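Local coordinates for protein aspartate aminotransferase (Thermotoga maritima, PDB 1O4S) that catalyses the pyridoxal-phosphate-dependent transfer of an amino group from L-aspartate to 2-oxoglutarate, giving oxaloacetate and L-glutamate, at residues R312-M316 / L379-E383; V167-L171 / L202-F208; E50-P56 / H248-W253. One frame throughout, in Å; residues are numbered along the deposited sequence.

Contact 1 (R312-M316 / L379-E383); sequences RLKKM and LDRIE
The guanidinium of Arg312 lies with one face on Leu379, whose CB sits 4.0 Å above the plane and over its centre, while two acids of the facing helix, Asp380 and Glu383, take its edge. NH2 reaches Asp380 OD2 at 2.7 Å in a salt bridge that is also a hydrogen bond; it is bent (146° at the hydrogen), and the nitrogen comes from above the carboxylate plane. NH1 makes the second salt bridge, 2.9 Å to Glu383 OE1, with the guanidinium and carboxylate planes 63° apart. CG is anti to the backbone N (chi1 -164°) and the chain then bends at chi2 and chi3, so that the arginine runs past Leu379 in the opposite direction before its head meets the acids. With an alanine here, Asp380 and Glu383 would probably be left close together without their shared cation, and Leu379 CB without the flat group that lies on it.

Beneath this polar layer the contact is apolar. Leu313 CD2 meets Leu379 CD2 at 3.7 Å, the two side chains crossing at about a right angle. Met316 CG lies 3.8 Å from both CG and the carboxylate carbon CD of Glu383, and its CE touches Ile382 CG2. These side chains join the C-terminal end of helix 296-315 to helix 372-386; Phe308 and Val309, further back on helix 296-315, also pack on Leu379.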
ATOM      1  N   ARG B 312     -19.817 -13.789 -32.226  1.00 35.12           N
ATOM      2  CA  ARG B 312     -21.093 -13.112 -32.114  1.00 35.64           C
ATOM      3  C   ARG B 312     -21.060 -11.662 -32.618  1.00 35.38           C
ATOM      4  O   ARG B 312     -21.947 -11.237 -33.371  1.00 35.51           O
ATOM      5  CB  ARG B 312     -21.548 -13.154 -30.667  1.00 36.49           C
ATOM      6  CG  ARG B 312     -22.971 -12.831 -30.478  1.00 39.05           C
ATOM      7  CD  ARG B 312     -23.924 -13.844 -31.068  1.00 41.78           C
ATOM      8  NE  ARG B 312     -24.931 -14.083 -30.051  1.00 46.05           N
ATOM      9  CZ  ARG B 312     -25.972 -13.294 -29.789  1.00 47.28           C
ATOM     10  NH1 ARG B 312     -26.241 -12.214 -30.516  1.00 46.45           N
ATOM     11  NH2 ARG B 312     -26.778 -13.625 -28.793  1.00 49.02           N
ATOM     12  N   LEU B 313     -20.019 -10.930 -32.244  1.00 34.91           N
ATOM     13  CA  LEU B 313     -19.922  -9.511 -32.560  1.00 34.80           C
ATOM     14  C   LEU B 313     -19.628  -9.276 -34.034  1.00 34.94           C
ATOM     15  O   LEU B 313     -20.171  -8.340 -34.607  1.00 33.89           O
ATOM     16  CB  LEU B 313     -18.866  -8.818 -31.694  1.00 34.28           C
ATOM     17  CG  LEU B 313     -19.333  -8.523 -30.273  1.00 34.55           C
ATOM     18  CD1 LEU B 313     -18.173  -8.039 -29.410  1.00 32.77           C
ATOM     19  CD2 LEU B 313     -20.483  -7.517 -30.253  1.00 34.27           C
ATOM     20  N   LYS B 314     -18.742 -10.093 -34.603  1.00 36.04           N
ATOM     21  CA  LYS B 314     -18.493 -10.156 -36.052  1.00 37.97           C
ATOM     22  C   LYS B 314     -19.812 -10.241 -36.845  1.00 38.28           C
ATOM     23  O   LYS B 314     -20.077  -9.428 -37.742  1.00 38.56           O
ATOM     24  CB  LYS B 314     -17.639 -11.393 -36.410  1.00 38.54           C
ATOM     25  CG  LYS B 314     -16.121 -11.246 -36.230  1.00 40.85           C
ATOM     26  CD  LYS B 314     -15.320 -12.258 -37.115  1.00 43.89           C
ATOM     27  CE  LYS B 314     -15.261 -11.842 -38.619  1.00 44.98           C
ATOM     28  NZ  LYS B 314     -14.413 -12.725 -39.505  1.00 44.87           N
ATOM     29  N   LYS B 315     -20.613 -11.239 -36.478  1.00 38.70           N
ATOM     30  CA  LYS B 315     -21.944 -11.505 -37.026  1.00 39.66           C
ATOM     31  C   LYS B 315     -22.892 -10.287 -36.975  1.00 39.23           C
ATOM     32  O   LYS B 315     -23.633 -10.048 -37.920  1.00 39.16           O
ATOM     33  CB  LYS B 315     -22.528 -12.711 -36.262  1.00 40.13           C
ATOM     34  CG  LYS B 315     -23.979 -13.100 -36.525  1.00 42.67           C
ATOM     35  CD  LYS B 315     -24.244 -14.510 -35.904  1.00 46.14           C
ATOM     36  CE  LYS B 315     -25.691 -14.724 -35.402  1.00 47.65           C
ATOM     37  NZ  LYS B 315     -25.693 -15.327 -34.012  1.00 48.21           N
ATOM     38  N   MET B 316     -22.839  -9.522 -35.889  1.00 38.87           N
ATOM     39  CA  MET B 316     -23.642  -8.306 -35.721  1.00 39.11           C
ATOM     40  C   MET B 316     -23.094  -7.079 -36.500  1.00 38.25           C
ATOM     41  O   MET B 316     -23.674  -5.985 -36.451  1.00 37.63           O
ATOM     42  CB  MET B 316     -23.698  -7.932 -34.232  1.00 39.72           C
ATOM     43  CG  MET B 316     -24.404  -8.928 -33.322  1.00 42.42           C
ATOM     44  SD  MET B 316     -24.032  -8.675 -31.501  1.00 46.57           S
ATOM     45  CE  MET B 316     -24.234  -6.899 -31.488  1.00 42.62           C
ATOM     46  N   LEU B 379     -25.332 -10.035 -25.312  1.00 31.90           N
ATOM     47  CA  LEU B 379     -25.029  -9.830 -26.729  1.00 32.08           C
ATOM     48  C   LEU B 379     -26.289  -9.752 -27.569  1.00 32.22           C
ATOM     49  O   LEU B 379     -26.309  -9.036 -28.591  1.00 32.38           O
ATOM     50  CB  LEU B 379     -24.088 -10.901 -27.255  1.00 31.60           C
ATOM     51  CG  LEU B 379     -22.652 -10.642 -26.789  1.00 33.06           C
ATOM     52  CD1 LEU B 379     -21.773 -11.902 -26.863  1.00 34.73           C
ATOM     53  CD2 LEU B 379     -22.040  -9.508 -27.595  1.00 33.10           C
ATOM     54  N   ASP B 380     -27.321 -10.468 -27.115  1.00 32.42           N
ATOM     55  CA  ASP B 380     -28.697 -10.345 -27.612  1.00 33.10           C
ATOM     56  C   ASP B 380     -29.200  -8.926 -27.450  1.00 33.50           C
ATOM     57  O   ASP B 380     -29.721  -8.332 -28.394  1.00 33.23           O
ATOM     58  CB  ASP B 380     -29.650 -11.247 -26.802  1.00 33.10           C
ATOM     59  CG  ASP B 380     -29.802 -12.630 -27.377  1.00 35.06           C
ATOM     60  OD1 ASP B 380     -30.437 -13.493 -26.712  1.00 36.53           O
ATOM     61  OD2 ASP B 380     -29.356 -12.951 -28.497  1.00 37.55           O
ATOM     62  N   ARG B 381     -29.090  -8.405 -26.226  1.00 33.98           N
ATOM     63  CA  ARG B 381     -29.628  -7.078 -25.904  1.00 34.61           C
ATOM     64  C   ARG B 381     -28.871  -5.998 -26.651  1.00 35.18           C
ATOM     65  O   ARG B 381     -29.467  -5.044 -27.142  1.00 34.08           O
ATOM     66  CB  ARG B 381     -29.528  -6.793 -24.413  1.00 34.86           C
ATOM     67  CG  ARG B 381     -30.373  -7.676 -23.514  1.00 34.33           C
ATOM     68  CD  ARG B 381     -29.922  -7.531 -22.090  1.00 36.66           C
ATOM     69  NE  ARG B 381     -30.692  -8.315 -21.131  1.00 36.91           N
ATOM     70  CZ  ARG B 381     -30.698  -8.087 -19.824  1.00 35.28           C
ATOM     71  NH1 ARG B 381     -30.022  -7.060 -19.308  1.00 34.09           N
ATOM     72  NH2 ARG B 381     -31.406  -8.872 -19.029  1.00 35.87           N
ATOM     73  N   ILE B 382     -27.552  -6.171 -26.732  1.00 36.35           N
ATOM     74  CA  ILE B 382     -26.694  -5.269 -27.476  1.00 37.48           C
ATOM     75  C   ILE B 382     -27.080  -5.233 -28.948  1.00 38.76           C
ATOM     76  O   ILE B 382     -27.064  -4.172 -29.531  1.00 38.49           O
ATOM     77  CB  ILE B 382     -25.197  -5.625 -27.267  1.00 37.52           C
ATOM     78  CG1 ILE B 382     -24.773  -5.272 -25.835  1.00 36.53           C
ATOM     79  CG2 ILE B 382     -24.282  -4.873 -28.280  1.00 38.18           C
ATOM     80  CD1 ILE B 382     -23.384  -5.716 -25.486  1.00 36.86           C
ATOM     81  N   GLU B 383     -27.453  -6.384 -29.517  1.00 40.91           N
ATOM     82  CA  GLU B 383     -27.801  -6.518 -30.943  1.00 42.46           C
ATOM     83  C   GLU B 383     -29.125  -5.805 -31.241  1.00 44.35           C
ATOM     84  O   GLU B 383     -29.269  -5.102 -32.255  1.00 43.30           O
ATOM     85  CB  GLU B 383     -27.860  -8.006 -31.345  1.00 42.51           C
ATOM     86  CG  GLU B 383     -28.134  -8.284 -32.826  1.00 42.97           C
ATOM     87  CD  GLU B 383     -28.070  -9.772 -33.217  1.00 44.74           C
ATOM     88  OE1 GLU B 383     -27.770 -10.644 -32.372  1.00 44.85           O
ATOM     89  OE2 GLU B 383     -28.317 -10.083 -34.403  1.00 46.15           O
TER

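Contact 2 (V167-L171 / L202-F208)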
ATOM      1  N   VAL B 167       8.002   6.039 -31.740  1.00 43.59           N
ATOM      2  CA  VAL B 167       8.439   6.107 -30.346  1.00 43.46           C
ATOM      3  C   VAL B 167       9.818   6.762 -30.243  1.00 43.75           C
ATOM      4  O   VAL B 167      10.046   7.597 -29.360  1.00 43.77           O
ATOM      5  CB  VAL B 167       8.461   4.708 -29.660  1.00 43.50           C
ATOM      6  CG1 VAL B 167       9.227   4.737 -28.338  1.00 42.52           C
ATOM      7  CG2 VAL B 167       7.031   4.201 -29.427  1.00 43.34           C
ATOM      8  N   GLU B 168      10.734   6.386 -31.134  1.00 43.78           N
ATOM      9  CA  GLU B 168      12.070   6.971 -31.126  1.00 43.76           C
ATOM     10  C   GLU B 168      11.974   8.451 -31.447  1.00 43.18           C
ATOM     11  O   GLU B 168      12.729   9.265 -30.907  1.00 42.58           O
ATOM     12  CB  GLU B 168      12.997   6.292 -32.136  1.00 44.06           C
ATOM     13  CG  GLU B 168      14.439   6.767 -31.981  1.00 45.63           C
ATOM     14  CD  GLU B 168      15.435   6.039 -32.864  1.00 47.37           C
ATOM     15  OE1 GLU B 168      16.639   6.382 -32.772  1.00 49.01           O
ATOM     16  OE2 GLU B 168      15.027   5.144 -33.636  1.00 48.34           O
ATOM     17  N   GLY B 169      11.028   8.772 -32.333  1.00 42.70           N
ATOM     18  CA  GLY B 169      10.774  10.129 -32.769  1.00 42.14           C
ATOM     19  C   GLY B 169      10.419  11.045 -31.624  1.00 41.80           C
ATOM     20  O   GLY B 169      10.753  12.229 -31.679  1.00 41.44           O
ATOM     21  N   LEU B 170       9.763  10.492 -30.595  1.00 41.34           N
ATOM     22  CA  LEU B 170       9.296  11.259 -29.423  1.00 41.40           C
ATOM     23  C   LEU B 170      10.258  11.312 -28.253  1.00 40.59           C
ATOM     24  O   LEU B 170      10.039  12.089 -27.343  1.00 41.08           O
ATOM     25  CB  LEU B 170       7.969  10.697 -28.878  1.00 41.86           C
ATOM     26  CG  LEU B 170       6.742  10.704 -29.796  1.00 42.76           C
ATOM     27  CD1 LEU B 170       5.542  10.151 -29.036  1.00 42.91           C
ATOM     28  CD2 LEU B 170       6.444  12.111 -30.369  1.00 44.05           C
ATOM     29  N   LEU B 171      11.293  10.481 -28.247  1.00 39.93           N
ATOM     30  CA  LEU B 171      12.224  10.459 -27.119  1.00 39.49           C
ATOM     31  C   LEU B 171      12.891  11.821 -26.933  1.00 39.41           C
ATOM     32  O   LEU B 171      13.387  12.436 -27.894  1.00 39.04           O
ATOM     33  CB  LEU B 171      13.312   9.402 -27.318  1.00 39.44           C
ATOM     34  CG  LEU B 171      12.886   7.940 -27.291  1.00 39.79           C
ATOM     35  CD1 LEU B 171      13.966   7.086 -27.886  1.00 39.60           C
ATOM     36  CD2 LEU B 171      12.580   7.495 -25.868  1.00 40.62           C
ATOM     37  N   LEU B 202      16.306   0.307 -28.460  1.00 36.37           N
ATOM     38  CA  LEU B 202      16.144   1.735 -28.157  1.00 36.89           C
ATOM     39  C   LEU B 202      16.504   2.103 -26.723  1.00 37.02           C
ATOM     40  O   LEU B 202      17.051   3.179 -26.501  1.00 36.54           O
ATOM     41  CB  LEU B 202      14.701   2.194 -28.359  1.00 37.35           C
ATOM     42  CG  LEU B 202      14.223   2.777 -29.679  1.00 38.52           C
ATOM     43  CD1 LEU B 202      12.810   3.346 -29.466  1.00 39.51           C
ATOM     44  CD2 LEU B 202      15.180   3.860 -30.193  1.00 39.32           C
ATOM     45  N   ALA B 203      16.173   1.228 -25.770  1.00 36.81           N
ATOM     46  CA  ALA B 203      16.412   1.477 -24.350  1.00 37.77           C
ATOM     47  C   ALA B 203      17.904   1.498 -23.987  1.00 38.64           C
ATOM     48  O   ALA B 203      18.330   2.286 -23.144  1.00 38.67           O
ATOM     49  CB  ALA B 203      15.662   0.437 -23.488  1.00 37.65           C
ATOM     50  N   LYS B 204      18.677   0.600 -24.596  1.00 39.92           N
ATOM     51  CA  LYS B 204      20.143   0.548 -24.428  1.00 41.21           C
ATOM     52  C   LYS B 204      20.801   1.819 -25.005  1.00 41.23           C
ATOM     53  O   LYS B 204      21.590   2.488 -24.332  1.00 41.28           O
ATOM     54  CB  LYS B 204      20.711  -0.726 -25.103  1.00 41.50           C
ATOM     55  CG  LYS B 204      22.258  -0.766 -25.302  1.00 43.34           C
ATOM     56  CD  LYS B 204      22.998  -1.830 -24.450  1.00 45.79           C
ATOM     57  CE  LYS B 204      23.218  -3.171 -25.191  1.00 46.08           C
ATOM     58  NZ  LYS B 204      24.346  -3.108 -26.183  1.00 46.46           N
ATOM     59  N   LYS B 205      20.421   2.133 -26.242  1.00 41.53           N
ATOM     60  CA  LYS B 205      20.905   3.291 -27.018  1.00 42.04           C
ATOM     61  C   LYS B 205      20.566   4.651 -26.396  1.00 41.62           C
ATOM     62  O   LYS B 205      21.443   5.491 -26.203  1.00 41.57           O
ATOM     63  CB  LYS B 205      20.281   3.190 -28.422  1.00 42.37           C
ATOM     64  CG  LYS B 205      20.531   4.308 -29.424  1.00 43.69           C
ATOM     65  CD  LYS B 205      20.065   3.804 -30.811  1.00 45.44           C
ATOM     66  CE  LYS B 205      19.571   4.910 -31.754  1.00 46.14           C
ATOM     67  NZ  LYS B 205      20.647   5.483 -32.584  1.00 45.10           N
ATOM     68  N   ARG B 206      19.291   4.849 -26.086  1.00 41.05           N
ATOM     69  CA  ARG B 206      18.760   6.161 -25.737  1.00 41.00           C
ATOM     70  C   ARG B 206      18.582   6.324 -24.221  1.00 40.85           C
ATOM     71  O   ARG B 206      18.036   7.329 -23.769  1.00 41.35           O
ATOM     72  CB  ARG B 206      17.436   6.404 -26.474  1.00 40.89           C
ATOM     73  CG  ARG B 206      17.528   6.301 -28.022  1.00 41.79           C
ATOM     74  CD  ARG B 206      18.404   7.367 -28.689  1.00 44.19           C
ATOM     75  NE  ARG B 206      18.068   8.712 -28.210  1.00 46.70           N
ATOM     76  CZ  ARG B 206      17.157   9.535 -28.752  1.00 48.83           C
ATOM     77  NH1 ARG B 206      16.467   9.198 -29.850  1.00 49.38           N
ATOM     78  NH2 ARG B 206      16.938  10.720 -28.182  1.00 48.66           N
ATOM     79  N   ASN B 207      19.030   5.319 -23.460  1.00 40.27           N
ATOM     80  CA  ASN B 207      19.103   5.352 -21.991  1.00 39.78           C
ATOM     81  C   ASN B 207      17.778   5.523 -21.219  1.00 38.64           C
ATOM     82  O   ASN B 207      17.595   6.497 -20.499  1.00 38.10           O
ATOM     83  CB  ASN B 207      20.099   6.436 -21.563  1.00 40.42           C
ATOM     84  CG  ASN B 207      20.518   6.304 -20.117  1.00 41.67           C
ATOM     85  OD1 ASN B 207      20.509   5.206 -19.556  1.00 43.56           O
ATOM     86  ND2 ASN B 207      20.893   7.428 -19.501  1.00 42.95           N
ATOM     87  N   PHE B 208      16.861   4.571 -21.372  1.00 37.26           N
ATOM     88  CA  PHE B 208      15.621   4.585 -20.609  1.00 36.36           C
ATOM     89  C   PHE B 208      15.226   3.170 -20.177  1.00 35.72           C
ATOM     90  O   PHE B 208      15.710   2.188 -20.736  1.00 35.06           O
ATOM     91  CB  PHE B 208      14.473   5.296 -21.374  1.00 36.07           C
ATOM     92  CG  PHE B 208      14.027   4.601 -22.656  1.00 36.64           C
ATOM     93  CD1 PHE B 208      13.110   3.557 -22.625  1.00 36.56           C
ATOM     94  CD2 PHE B 208      14.502   5.029 -23.904  1.00 37.90           C
ATOM     95  CE1 PHE B 208      12.685   2.930 -23.808  1.00 37.18           C
ATOM     96  CE2 PHE B 208      14.078   4.407 -25.098  1.00 37.26           C
ATOM     97  CZ  PHE B 208      13.175   3.360 -25.048  1.00 37.04           C
TER
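Leu202 points across at the helix of Val167 and Glu168. Its CD1 sits between Val167 CG1 and Glu168 CB, 4.0 Å from each, while CD2 lies along the extended chain of Glu168, 3.5 Å from its CD, and also reaches Leu171 CD1. The glutamate, with CG anti to the backbone N (chi1 -172°), passes obliquely over the leucine and carries its carboxylate out to the solvent-facing edge of the contact. There it crosses Lys205 and Arg206 at about right angles. Its OE1 lies 4.1 Å from Lys205 NZ and equally far from Arg206 NH1, too long for a salt bridge, so any attraction is probably diffuse.

Leu171 CD1 lies 3.7 Å from Arg206 CG. Bends at chi2 and chi3 also bring the guanidinium under this methyl, which is displaced from its centre. CD2 meets Phe208 CE2 at 3.5 Å, the two side chains crossing at about a right angle. Ala203 CA, from the helix preceding the phenylalanine, covers one face of the ring.

The packing thus joins the C-terminal ends of two helices and the residues after them. Both helices belong to beta-alpha-beta crossovers, 148-153 to 175-180 and 175-180 to 209-213, of the large cofactor-binding domain of this aminotransferase family.

Contact 3 (E50-P56 / H248-W253)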
ATOM      1  N   GLU B  50     -11.808  -8.110 -13.055  1.00 33.66           N
ATOM      2  CA  GLU B  50     -11.317  -9.290 -12.326  1.00 33.23           C
ATOM      3  C   GLU B  50     -12.026 -10.556 -12.768  1.00 32.27           C
ATOM      4  O   GLU B  50     -13.214 -10.507 -13.054  1.00 31.05           O
ATOM      5  CB  GLU B  50     -11.498  -9.142 -10.789  1.00 34.09           C
ATOM      6  CG  GLU B  50     -12.945  -9.153 -10.308  1.00 34.18           C
ATOM      7  CD  GLU B  50     -13.131  -8.635  -8.896  1.00 34.59           C
ATOM      8  OE1 GLU B  50     -12.201  -8.795  -8.068  1.00 31.94           O
ATOM      9  OE2 GLU B  50     -14.236  -8.088  -8.620  1.00 34.66           O
ATOM     10  N   PRO B  51     -11.314 -11.691 -12.753  1.00 31.72           N
ATOM     11  CA  PRO B  51     -11.935 -12.958 -13.130  1.00 31.96           C
ATOM     12  C   PRO B  51     -13.074 -13.342 -12.191  1.00 32.03           C
ATOM     13  O   PRO B  51     -13.106 -12.976 -11.004  1.00 32.61           O
ATOM     14  CB  PRO B  51     -10.762 -13.962 -13.115  1.00 32.62           C
ATOM     15  CG  PRO B  51      -9.537 -13.117 -13.160  1.00 32.70           C
ATOM     16  CD  PRO B  51      -9.884 -11.858 -12.422  1.00 31.01           C
ATOM     17  N   ASP B  52     -14.038 -14.050 -12.734  1.00 31.36           N
ATOM     18  CA  ASP B  52     -15.190 -14.514 -11.962  1.00 31.89           C
ATOM     19  C   ASP B  52     -14.957 -15.937 -11.407  1.00 32.46           C
ATOM     20  O   ASP B  52     -15.835 -16.786 -11.453  1.00 35.17           O
ATOM     21  CB  ASP B  52     -16.441 -14.479 -12.852  1.00 31.57           C
ATOM     22  CG  ASP B  52     -16.295 -15.332 -14.116  1.00 31.19           C
ATOM     23  OD1 ASP B  52     -15.232 -15.290 -14.758  1.00 30.46           O
ATOM     24  OD2 ASP B  52     -17.202 -16.050 -14.562  1.00 29.20           O
ATOM     25  N   PHE B  53     -13.740 -16.239 -11.008  1.00 31.17           N
ATOM     26  CA  PHE B  53     -13.417 -17.544 -10.491  1.00 30.60           C
ATOM     27  C   PHE B  53     -13.069 -17.288  -9.019  1.00 30.92           C
ATOM     28  O   PHE B  53     -12.691 -16.184  -8.642  1.00 30.44           O
ATOM     29  CB  PHE B  53     -12.233 -18.165 -11.244  1.00 30.30           C
ATOM     30  CG  PHE B  53     -12.613 -18.861 -12.517  1.00 29.29           C
ATOM     31  CD1 PHE B  53     -12.459 -20.225 -12.658  1.00 30.36           C
ATOM     32  CD2 PHE B  53     -13.123 -18.146 -13.592  1.00 31.42           C
ATOM     33  CE1 PHE B  53     -12.828 -20.876 -13.851  1.00 30.20           C
ATOM     34  CE2 PHE B  53     -13.487 -18.787 -14.769  1.00 29.80           C
ATOM     35  CZ  PHE B  53     -13.336 -20.147 -14.889  1.00 29.68           C
ATOM     36  N   PRO B  54     -13.209 -18.305  -8.182  1.00 31.33           N
ATOM     37  CA  PRO B  54     -12.792 -18.181  -6.780  1.00 30.53           C
ATOM     38  C   PRO B  54     -11.306 -18.264  -6.732  1.00 29.77           C
ATOM     39  O   PRO B  54     -10.670 -18.641  -7.711  1.00 29.32           O
ATOM     40  CB  PRO B  54     -13.450 -19.406  -6.087  1.00 30.05           C
ATOM     41  CG  PRO B  54     -13.728 -20.417  -7.183  1.00 31.29           C
ATOM     42  CD  PRO B  54     -13.769 -19.644  -8.484  1.00 31.88           C
ATOM     43  N   THR B  55     -10.755 -17.913  -5.586  1.00 29.33           N
ATOM     44  CA  THR B  55      -9.399 -18.299  -5.226  1.00 29.01           C
ATOM     45  C   THR B  55      -9.284 -19.822  -5.313  1.00 28.37           C
ATOM     46  O   THR B  55     -10.146 -20.520  -4.800  1.00 28.34           O
ATOM     47  CB  THR B  55      -9.114 -17.860  -3.793  1.00 28.57           C
ATOM     48  OG1 THR B  55      -9.148 -16.440  -3.719  1.00 28.19           O
ATOM     49  CG2 THR B  55      -7.726 -18.286  -3.373  1.00 29.59           C
ATOM     50  N   PRO B  56      -8.254 -20.362  -5.954  1.00 28.46           N
ATOM     51  CA  PRO B  56      -8.124 -21.817  -6.025  1.00 28.71           C
ATOM     52  C   PRO B  56      -8.134 -22.463  -4.661  1.00 28.25           C
ATOM     53  O   PRO B  56      -7.493 -21.969  -3.756  1.00 27.11           O
ATOM     54  CB  PRO B  56      -6.780 -22.006  -6.710  1.00 29.00           C
ATOM     55  CG  PRO B  56      -6.637 -20.803  -7.554  1.00 30.08           C
ATOM     56  CD  PRO B  56      -7.172 -19.701  -6.688  1.00 28.78           C
ATOM     57  N   HIS B 248      -4.638 -16.164 -11.210  1.00 30.85           N
ATOM     58  CA  HIS B 248      -5.203 -17.096 -10.230  1.00 31.18           C
ATOM     59  C   HIS B 248      -6.469 -16.596  -9.602  1.00 30.67           C
ATOM     60  O   HIS B 248      -6.921 -17.136  -8.588  1.00 30.86           O
ATOM     61  CB  HIS B 248      -4.196 -17.358  -9.127  1.00 32.17           C
ATOM     62  CG  HIS B 248      -3.025 -18.153  -9.583  1.00 32.92           C
ATOM     63  ND1 HIS B 248      -1.862 -17.570 -10.035  1.00 38.30           N
ATOM     64  CD2 HIS B 248      -2.851 -19.487  -9.706  1.00 37.55           C
ATOM     65  CE1 HIS B 248      -0.997 -18.513 -10.366  1.00 36.44           C
ATOM     66  NE2 HIS B 248      -1.578 -19.685 -10.186  1.00 40.60           N
ATOM     67  N   SER B 249      -7.033 -15.555 -10.188  1.00 29.57           N
ATOM     68  CA  SER B 249      -8.247 -14.971  -9.684  1.00 30.14           C
ATOM     69  C   SER B 249      -8.133 -14.666  -8.183  1.00 30.41           C
ATOM     70  O   SER B 249      -8.975 -15.095  -7.378  1.00 30.69           O
ATOM     71  CB  SER B 249      -9.434 -15.877  -9.960  1.00 29.91           C
ATOM     72  OG  SER B 249     -10.620 -15.130  -9.988  1.00 30.59           O
ATOM     73  N   MET B 250      -7.045 -13.990  -7.829  1.00 29.46           N
ATOM     74  CA  MET B 250      -6.746 -13.654  -6.446  1.00 29.87           C
ATOM     75  C   MET B 250      -6.719 -12.153  -6.234  1.00 29.10           C
ATOM     76  O   MET B 250      -5.956 -11.666  -5.447  1.00 29.39           O
ATOM     77  CB  MET B 250      -5.414 -14.288  -6.038  1.00 29.73           C
ATOM     78  CG  MET B 250      -5.531 -15.784  -5.844  1.00 27.69           C
ATOM     79  SD  MET B 250      -3.936 -16.567  -5.524  1.00 29.25           S
ATOM     80  CE  MET B 250      -3.385 -15.740  -4.014  1.00 30.19           C
ATOM     81  N   THR B 251      -7.583 -11.419  -6.955  1.00 30.30           N
ATOM     82  CA  THR B 251      -7.564  -9.947  -6.951  1.00 28.91           C
ATOM     83  C   THR B 251      -7.666  -9.341  -5.558  1.00 27.49           C
ATOM     84  O   THR B 251      -6.944  -8.395  -5.270  1.00 27.82           O
ATOM     85  CB  THR B 251      -8.705  -9.344  -7.817  1.00 29.33           C
ATOM     86  OG1 THR B 251      -9.901 -10.029  -7.503  1.00 29.11           O
ATOM     87  CG2 THR B 251      -8.463  -9.508  -9.308  1.00 30.06           C
ATOM     88  N   GLY B 252      -8.554  -9.858  -4.706  1.00 26.92           N
ATOM     89  CA  GLY B 252      -8.731  -9.333  -3.368  1.00 26.79           C
ATOM     90  C   GLY B 252      -7.585  -9.618  -2.385  1.00 26.72           C
ATOM     91  O   GLY B 252      -7.546  -9.021  -1.342  1.00 26.36           O
ATOM     92  N   TRP B 253      -6.675 -10.518  -2.735  1.00 27.64           N
ATOM     93  CA  TRP B 253      -5.485 -10.841  -1.928  1.00 28.31           C
ATOM     94  C   TRP B 253      -4.421  -9.741  -1.947  1.00 28.50           C
ATOM     95  O   TRP B 253      -3.748  -9.558  -0.949  1.00 29.55           O
ATOM     96  CB  TRP B 253      -4.851 -12.169  -2.327  1.00 27.99           C
ATOM     97  CG  TRP B 253      -5.666 -13.335  -1.976  1.00 27.10           C
ATOM     98  CD1 TRP B 253      -6.600 -13.974  -2.763  1.00 24.87           C
ATOM     99  CD2 TRP B 253      -5.599 -14.064  -0.767  1.00 26.56           C
ATOM    100  NE1 TRP B 253      -7.108 -15.059  -2.097  1.00 25.70           N
ATOM    101  CE2 TRP B 253      -6.537 -15.114  -0.851  1.00 26.12           C
ATOM    102  CE3 TRP B 253      -4.850 -13.925   0.410  1.00 26.77           C
ATOM    103  CZ2 TRP B 253      -6.741 -16.007   0.186  1.00 26.28           C
ATOM    104  CZ3 TRP B 253      -5.069 -14.810   1.441  1.00 26.97           C
ATOM    105  CH2 TRP B 253      -5.999 -15.839   1.313  1.00 26.89           C
TER
HETATM  106  O   HOH W   1     -10.542 -14.767  -5.135  1.00 24.54           O
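Ser249 lies in the tightly packed part of this contact, its hydroxyl wedged between Pro51 and the backbone of Phe53. A chi1 of -156° swings OG away from the serine's own N and onto Phe53, where it donates to the carbonyl O at 2.7 Å, coming from above the carbonyl plane; the same OG lies 3.3 Å from Pro51 CB. Further along, Pro56 CD presses on His248 O at 3.2 Å. Trp253 NE1 donates to Thr55 OG1 at 2.9 Å, the oxygen lying in the indole plane and the bond fairly straight at 158°. That bond fixes the edge of the indole, while Met250 CE lies over one face, toward its margin. Equally close are Glu50 and Thr251, which cross at about a right angle: Thr251 OG1 donates a hydrogen bond to the anti lone pair of Glu50 OE1 at 2.7 Å, and its methyl CG2 packs on Glu50 CB. The same carboxylate oxygen also accepts a hydrogen bond from the backbone N of Tyr74 of the second subunit, whose Lys73 bonds to Pro51 O.

The looser side holds the exposed Pro54, whose O merely grazes Ser249 CB at 3.8 Å, and the partly exposed His248. A less direct join runs through a water that accepts from Thr55 OG1 and donates to Ser249 O at 2.8 Å, linking the threonine hydroxyl to the serine carbonyl.

The contact brings two loops together beside the cofactor site: the side chain of Pro51 lies close to that of Lys246, the cofactor-attachment lysine, unmodified here, and the side chain of Thr251 is about 5 Å from the bound pyridoxal phosphate. Segment 50-56 leads into helix 57-68 and segment 248-253 precedes strand 256-259; helix 296-315 packs on Pro51 and Phe53, and helix 281-290 on Met250 and Trp253.

All three contacts are partly buried, but contact 3 is the most central, its centre about 14 Å from that of the chain, where two loops meet near the cofactor and the second subunit. Contacts 1 and 2 are peripheral helix packings, their centres about 27 and 24 Å out, untouched by the other subunit. They share no element with each other, but helix 296-315, which supplies one half of contact 1, also packs on segment 50-56 of contact 3. The chemistry differs accordingly: salt bridges over an apolar layer in contact 1, leucine packing with charges near but not bridged in contact 2, and directed hydroxyl, indole and water bonds in contact 3.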